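Local coordinates for shikimate dehydrogenase (NADP(+)) (Peptoclostridium difficile, PDB 5DZS), which probably catalyses the reversible NADPH-linked reduction of 3-dehydroshikimate to shikimate, a step on the chorismate route to the aromatic amino acids, at residues B[146-151]-B[168-173]; B[122-127]-B[193-198]. One frame throughout, in Å; residues are numbered along the deposited sequence. Where two conformers were deposited one is given.

Contact 1: B[146-151]-B[168-173]; sequences YVSTRK and EELKHI. With SO4 (sulfate ion), chain E.
Ile173 lies over one face of the Tyr146 ring and supplies the main grip between strand 144-149 and the turn after strand 163-166. Its CG1 stands 4.1 Å from the ring centroid and 20° off the ring normal, a CH-pi contact displaced toward the CZ and CE2 rim, while CG2 lies over the same face, nearer the CD1-CE1 edge, 3.9 Å from Tyr146 CE1. With CG1 anti to the carbonyl carbon (chi1 -80°) and CG2 anti to the backbone N, both branches of the isoleucine meet the ring. Tyrosine suits this partly exposed place, giving a broad apolar face to the isoleucine. Further along the strand, Ser148 OG meets Leu170 CD2 at 4.1 Å; this buried hydroxyl has no polar partner in the model, whereas Leu170 also packs on Val122 and Leu124 of strand 120-124.

Backbone bonds from Lys171 N to Glu168 O and from Ile173 N to Leu170 O curl the turn, and Lys171 NZ reaches the syn side of Glu168 OE1 in a salt bridge of 3.1 Å. Thr149 OG1 donates to sulfate O4 at 2.7 Å, and Arg150 N adds a weak bond to O2. The ion, probably from the crystallisation liquor, sits at the C-terminal end of the parallel strands, where Rossmann folds bind dinucleotides; in NADP-dependent family members, residues after the second strand commonly receive the 2'-phosphate, a role the sulfate may mimic.

Contact 2: B[122-127]-B[193-198]; sequences VILGTG and SPVSKS. With SO4 (sulfate ion), chain E.
Leu124, the last residue of strand 120-124, pushes its branched end against Pro194 and Val195 and contributes the largest share of the buried surface. CD1 does most of the touching: it lies 3.8 Å from Val195 CG1 and 3.9 Å from Pro194 CG. CD2 comes to 3.9 Å from the same Val195 CG1, which therefore faces both leucine methyls. An extended chi2 (175°) carries CD1 out to Pro194 and Val195, spanning backbones whose nearest CA atoms, those of Leu124 and Pro194, are 7.9 Å apart. The side chain crosses the proline ring at about a right angle. Leucine supplies the reach, proline a rigid apolar surface, and valine a short methyl, CG1, close to the backbone; its side chain also touches Phe218 of helix 217-224.

Within the loop, Ser193 OG donates to Val195 O at 2.7 Å, on a lone pair in the carbonyl plane. In one conformer of Arg150, NH1 donates to Pro194 O, and Ser196 stands at the N-cap position of helix 197-200. After Leu124 the chain turns through Gly125, whose positive phi (104°) glycine adopts readily, and in one conformer Thr126 OG1 donates to sulfate O4 at 2.9 Å. Gly127 occupies the N-cap position of helix 128-139. Strand 120-124, the glycine-rich turn and helix 128-139, leading on to strand 144-149, form the first beta-alpha-beta unit of the Rossmann fold, consistent with the predicted NADP site.

Overall arrangement
Both contacts attach a loop to the same parallel sheet, through the adjacent strands 144-149 and 120-124, which are joined by probable backbone hydrogen bonds from Ser148 N to Ile123 O and from Ile123 N to Tyr146 O. The touching residues of contact 2 are all buried and purely aliphatic; contact 1, farther from the centre of the chain and partly exposed, uses an aromatic face and has a surface salt bridge within its turn. Along the sequence contact 1 is nested inside the loop closed by contact 2. Thr149 and, in one conformer, Thr126 both bond sulfate O4, so the ends of the two strands, not the loops packed on them, share the anion site.

Contact 1: B[146-151]-B[168-173]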
loop_
_atom_site.group_PDB
_atom_site.type_symbol
_atom_site.label_atom_id
_atom_site.label_comp_id
_atom_site.label_asym_id
_atom_site.label_seq_id
_atom_site.Cartn_x
_atom_site.Cartn_y
_atom_site.Cartn_z
ATOM N N TYR B 146 29.731 9.286 -0.497
ATOM C CA TYR B 146 30.706 8.227 -0.285
ATOM C C TYR B 146 30.053 7.131 0.558
ATOM O O TYR B 146 29.198 7.411 1.395
ATOM C CB TYR B 146 31.919 8.722 0.501
ATOM C CG TYR B 146 32.686 9.908 -0.062
ATOM C CD1 TYR B 146 32.308 11.211 0.248
ATOM C CD2 TYR B 146 33.831 9.724 -0.829
ATOM C CE1 TYR B 146 33.015 12.303 -0.231
ATOM C CE2 TYR B 146 34.552 10.811 -1.308
ATOM C CZ TYR B 146 34.137 12.094 -1.007
ATOM O OH TYR B 146 34.855 13.172 -1.483
ATOM N N VAL B 147 30.465 5.890 0.331
ATOM C CA VAL B 147 30.030 4.760 1.147
ATOM C C VAL B 147 31.321 4.101 1.613
ATOM O O VAL B 147 32.147 3.713 0.784
ATOM C CB VAL B 147 29.165 3.757 0.370
ATOM C CG1 VAL B 147 28.804 2.573 1.254
ATOM C CG2 VAL B 147 27.907 4.438 -0.144
ATOM N N SER B 148 31.510 4.015 2.927
ATOM C CA SER B 148 32.740 3.447 3.503
ATOM C C SER B 148 32.579 1.994 3.925
ATOM O O SER B 148 31.604 1.635 4.579
ATOM C CB SER B 148 33.184 4.276 4.707
ATOM O OG SER B 148 34.481 3.890 5.132
ATOM N N THR B 149 33.552 1.166 3.551
ATOM C CA THR B 149 33.542 -0.260 3.872
ATOM C C THR B 149 34.919 -0.648 4.408
ATOM O O THR B 149 35.912 0.027 4.118
ATOM C CB THR B 149 33.167 -1.101 2.629
ATOM O OG1 THR B 149 33.023 -2.479 2.992
ATOM C CG2 THR B 149 34.210 -0.957 1.517
ATOM N N ARG B 150 34.981 -1.717 5.201
ATOM C CA ARG B 150 36.260 -2.173 5.761
ATOM C C ARG B 150 37.210 -2.670 4.669
ATOM O O ARG B 150 38.421 -2.459 4.750
ATOM C CB ARG B 150 36.041 -3.270 6.806
ATOM C CG ARG B 150 35.252 -2.827 8.026
ATOM C CD ARG B 150 35.931 -1.708 8.810
ATOM N NE ARG B 150 35.097 -1.274 9.934
ATOM C CZ ARG B 150 35.383 -0.260 10.748
ATOM N NH1 ARG B 150 34.554 0.049 11.737
ATOM N NH2 ARG B 150 36.487 0.446 10.576
ATOM N N LYS B 151 36.658 -3.327 3.650
ATOM C CA LYS B 151 37.463 -3.843 2.541
ATOM C C LYS B 151 36.658 -3.771 1.255
ATOM O O LYS B 151 35.594 -4.377 1.144
ATOM C CB LYS B 151 37.940 -5.273 2.807
ATOM C CG LYS B 151 38.928 -5.779 1.764
ATOM C CD LYS B 151 39.566 -7.095 2.170
ATOM C CE LYS B 151 40.629 -7.515 1.168
ATOM N NZ LYS B 151 41.330 -8.759 1.585
ATOM N N GLU B 168 40.384 4.106 5.827
ATOM C CA GLU B 168 41.660 4.806 5.759
ATOM C C GLU B 168 41.488 6.077 4.943
ATOM O O GLU B 168 41.910 7.153 5.367
ATOM C CB GLU B 168 42.733 3.909 5.141
ATOM C CG GLU B 168 43.004 2.666 5.967
ATOM C CD GLU B 168 43.476 3.006 7.370
ATOM O OE1 GLU B 168 44.276 3.965 7.518
ATOM O OE2 GLU B 168 43.055 2.303 8.320
ATOM N N GLU B 169 40.849 5.948 3.779
ATOM C CA GLU B 169 40.579 7.097 2.916
ATOM C C GLU B 169 39.640 8.069 3.593
ATOM O O GLU B 169 39.692 9.262 3.350
ATOM C CB GLU B 169 39.938 6.666 1.603
ATOM C CG GLU B 169 40.772 5.730 0.749
ATOM C CD GLU B 169 40.013 5.298 -0.483
ATOM O OE1 GLU B 169 40.024 6.040 -1.491
ATOM O OE2 GLU B 169 39.418 4.205 -0.445
ATOM N N LEU B 170 38.748 7.543 4.425
ATOM C CA LEU B 170 37.784 8.381 5.124
ATOM C C LEU B 170 38.445 9.412 6.027
ATOM O O LEU B 170 37.860 10.457 6.304
ATOM C CB LEU B 170 36.844 7.503 5.955
ATOM C CG LEU B 170 35.781 8.226 6.782
ATOM C CD1 LEU B 170 34.882 9.097 5.915
ATOM C CD2 LEU B 170 34.948 7.205 7.539
ATOM N N LYS B 171 39.670 9.119 6.470
ATOM C CA LYS B 171 40.407 10.018 7.349
ATOM C C LYS B 171 40.615 11.396 6.727
ATOM O O LYS B 171 40.728 12.387 7.449
ATOM C CB LYS B 171 41.778 9.430 7.703
ATOM C CG LYS B 171 41.758 8.135 8.498
ATOM C CD LYS B 171 43.182 7.697 8.836
ATOM C CE LYS B 171 43.189 6.382 9.598
ATOM N NZ LYS B 171 44.565 5.892 9.879
ATOM N N HIS B 172 40.651 11.455 5.395
ATOM C CA HIS B 172 40.883 12.716 4.677
ATOM C C HIS B 172 39.633 13.317 4.030
ATOM O O HIS B 172 39.743 14.236 3.221
ATOM C CB HIS B 172 41.954 12.507 3.598
ATOM C CG HIS B 172 43.134 11.721 4.072
ATOM N ND1 HIS B 172 44.106 12.256 4.890
ATOM C CD2 HIS B 172 43.496 10.437 3.845
ATOM C CE1 HIS B 172 45.013 11.332 5.152
ATOM N NE2 HIS B 172 44.668 10.220 4.527
ATOM N N ILE B 173 38.450 12.805 4.364
ATOM C CA ILE B 173 37.214 13.353 3.796
ATOM C C ILE B 173 36.528 14.289 4.782
ATOM O O ILE B 173 36.348 13.959 5.962
ATOM C CB ILE B 173 36.208 12.252 3.358
ATOM C CG1 ILE B 173 36.592 11.665 1.999
ATOM C CG2 ILE B 173 34.819 12.843 3.146
ATOM C CD1 ILE B 173 37.953 11.027 1.948
HETATM S S SO4 E . 31.240 -2.542 6.166
HETATM O O1 SO4 E . 31.492 -1.128 6.526
HETATM O O2 SO4 E . 32.424 -3.345 6.543
HETATM O O3 SO4 E . 30.041 -3.028 6.890
HETATM O O4 SO4 E . 31.001 -2.667 4.711
#

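Contact 2: B[122-127]-B[193-198]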
loop_
_atom_site.group_PDB
_atom_site.type_symbol
_atom_site.label_atom_id
_atom_site.label_comp_id
_atom_site.label_asym_id
_atom_site.label_seq_id
_atom_site.Cartn_x
_atom_site.Cartn_y
_atom_site.Cartn_z
ATOM N N VAL B 122 28.599 10.919 3.879
ATOM C CA VAL B 122 29.284 9.657 3.943
ATOM C C VAL B 122 28.367 8.678 4.655
ATOM O O VAL B 122 27.813 8.995 5.710
ATOM C CB VAL B 122 30.598 9.748 4.734
ATOM C CG1 VAL B 122 31.189 8.359 4.978
ATOM C CG2 VAL B 122 31.581 10.634 3.998
ATOM N N ILE B 123 28.189 7.508 4.051
ATOM C CA ILE B 123 27.445 6.418 4.676
ATOM C C ILE B 123 28.464 5.398 5.163
ATOM O O ILE B 123 29.345 4.975 4.399
ATOM C CB ILE B 123 26.511 5.694 3.693
ATOM C CG1 ILE B 123 25.406 6.637 3.207
ATOM C CG2 ILE B 123 25.905 4.456 4.368
ATOM C CD1 ILE B 123 24.636 6.120 2.011
ATOM N N LEU B 124 28.350 5.005 6.425
ATOM C CA LEU B 124 29.209 3.985 6.993
ATOM C C LEU B 124 28.521 2.635 6.890
ATOM O O LEU B 124 27.434 2.444 7.466
ATOM C CB LEU B 124 29.493 4.268 8.462
ATOM C CG LEU B 124 30.083 5.628 8.806
ATOM C CD1 LEU B 124 30.177 5.764 10.314
ATOM C CD2 LEU B 124 31.438 5.789 8.129
ATOM N N GLY B 125 29.146 1.709 6.160
ATOM C CA GLY B 125 28.627 0.355 6.009
ATOM C C GLY B 125 27.976 0.084 4.672
ATOM O O GLY B 125 27.649 1.013 3.924
ATOM N N THR B 126 27.760 -1.192 4.348
ATOM C CA THR B 126 27.230 -1.557 3.020
ATOM C C THR B 126 26.026 -2.514 2.968
ATOM O O THR B 126 25.778 -3.127 1.932
ATOM C CB THR B 126 28.364 -2.152 2.149
ATOM O OG1 THR B 126 28.955 -3.283 2.814
ATOM C CG2 THR B 126 29.446 -1.106 1.893
ATOM N N GLY B 127 25.270 -2.622 4.057
ATOM C CA GLY B 127 24.112 -3.522 4.097
ATOM C C GLY B 127 22.899 -2.962 3.369
ATOM O O GLY B 127 23.022 -2.044 2.561
ATOM N N SER B 193 32.537 3.273 18.838
ATOM C CA SER B 193 32.051 3.980 17.668
ATOM C C SER B 193 32.668 3.388 16.406
ATOM O O SER B 193 33.823 2.984 16.415
ATOM C CB SER B 193 32.440 5.456 17.778
ATOM O OG SER B 193 32.226 6.140 16.560
ATOM N N PRO B 194 31.911 3.349 15.302
ATOM C CA PRO B 194 32.458 2.813 14.047
ATOM C C PRO B 194 33.588 3.674 13.470
ATOM O O PRO B 194 34.346 3.204 12.618
ATOM C CB PRO B 194 31.254 2.830 13.098
ATOM C CG PRO B 194 30.329 3.843 13.668
ATOM C CD PRO B 194 30.513 3.791 15.150
ATOM N N VAL B 195 33.679 4.923 13.924
ATOM C CA VAL B 195 34.720 5.835 13.472
ATOM C C VAL B 195 35.291 6.615 14.638
ATOM O O VAL B 195 34.619 6.845 15.649
ATOM C CB VAL B 195 34.210 6.829 12.408
ATOM C CG1 VAL B 195 33.900 6.099 11.112
ATOM C CG2 VAL B 195 33.002 7.613 12.910
ATOM N N SER B 196 36.538 7.025 14.477
ATOM C CA SER B 196 37.236 7.773 15.492
ATOM C C SER B 196 36.740 9.208 15.603
ATOM O O SER B 196 36.110 9.752 14.690
ATOM C CB SER B 196 38.725 7.808 15.162
ATOM O OG SER B 196 38.936 8.464 13.920
ATOM N N LYS B 197 37.074 9.811 16.732
ATOM C CA LYS B 197 36.758 11.197 17.033
ATOM C C LYS B 197 37.317 12.124 15.942
ATOM O O LYS B 197 36.692 13.121 15.587
ATOM C CB LYS B 197 37.370 11.554 18.394
ATOM C CG LYS B 197 36.962 12.908 18.938
ATOM C CD LYS B 197 37.593 13.233 20.287
ATOM C CE LYS B 197 39.103 13.401 20.193
ATOM N NZ LYS B 197 39.695 13.892 21.469
ATOM N N SER B 198 38.499 11.784 15.423
ATOM C CA SER B 198 39.157 12.572 14.370
ATOM C C SER B 198 38.351 12.634 13.074
ATOM O O SER B 198 38.388 13.643 12.362
ATOM C CB SER B 198 40.539 12.000 14.073
ATOM O OG SER B 198 41.351 12.030 15.228
HETATM S S SO4 E . 31.240 -2.542 6.166
HETATM O O1 SO4 E . 31.492 -1.128 6.526
HETATM O O2 SO4 E . 32.424 -3.345 6.543
HETATM O O3 SO4 E . 30.041 -3.028 6.890
HETATM O O4 SO4 E . 31.001 -2.667 4.711
#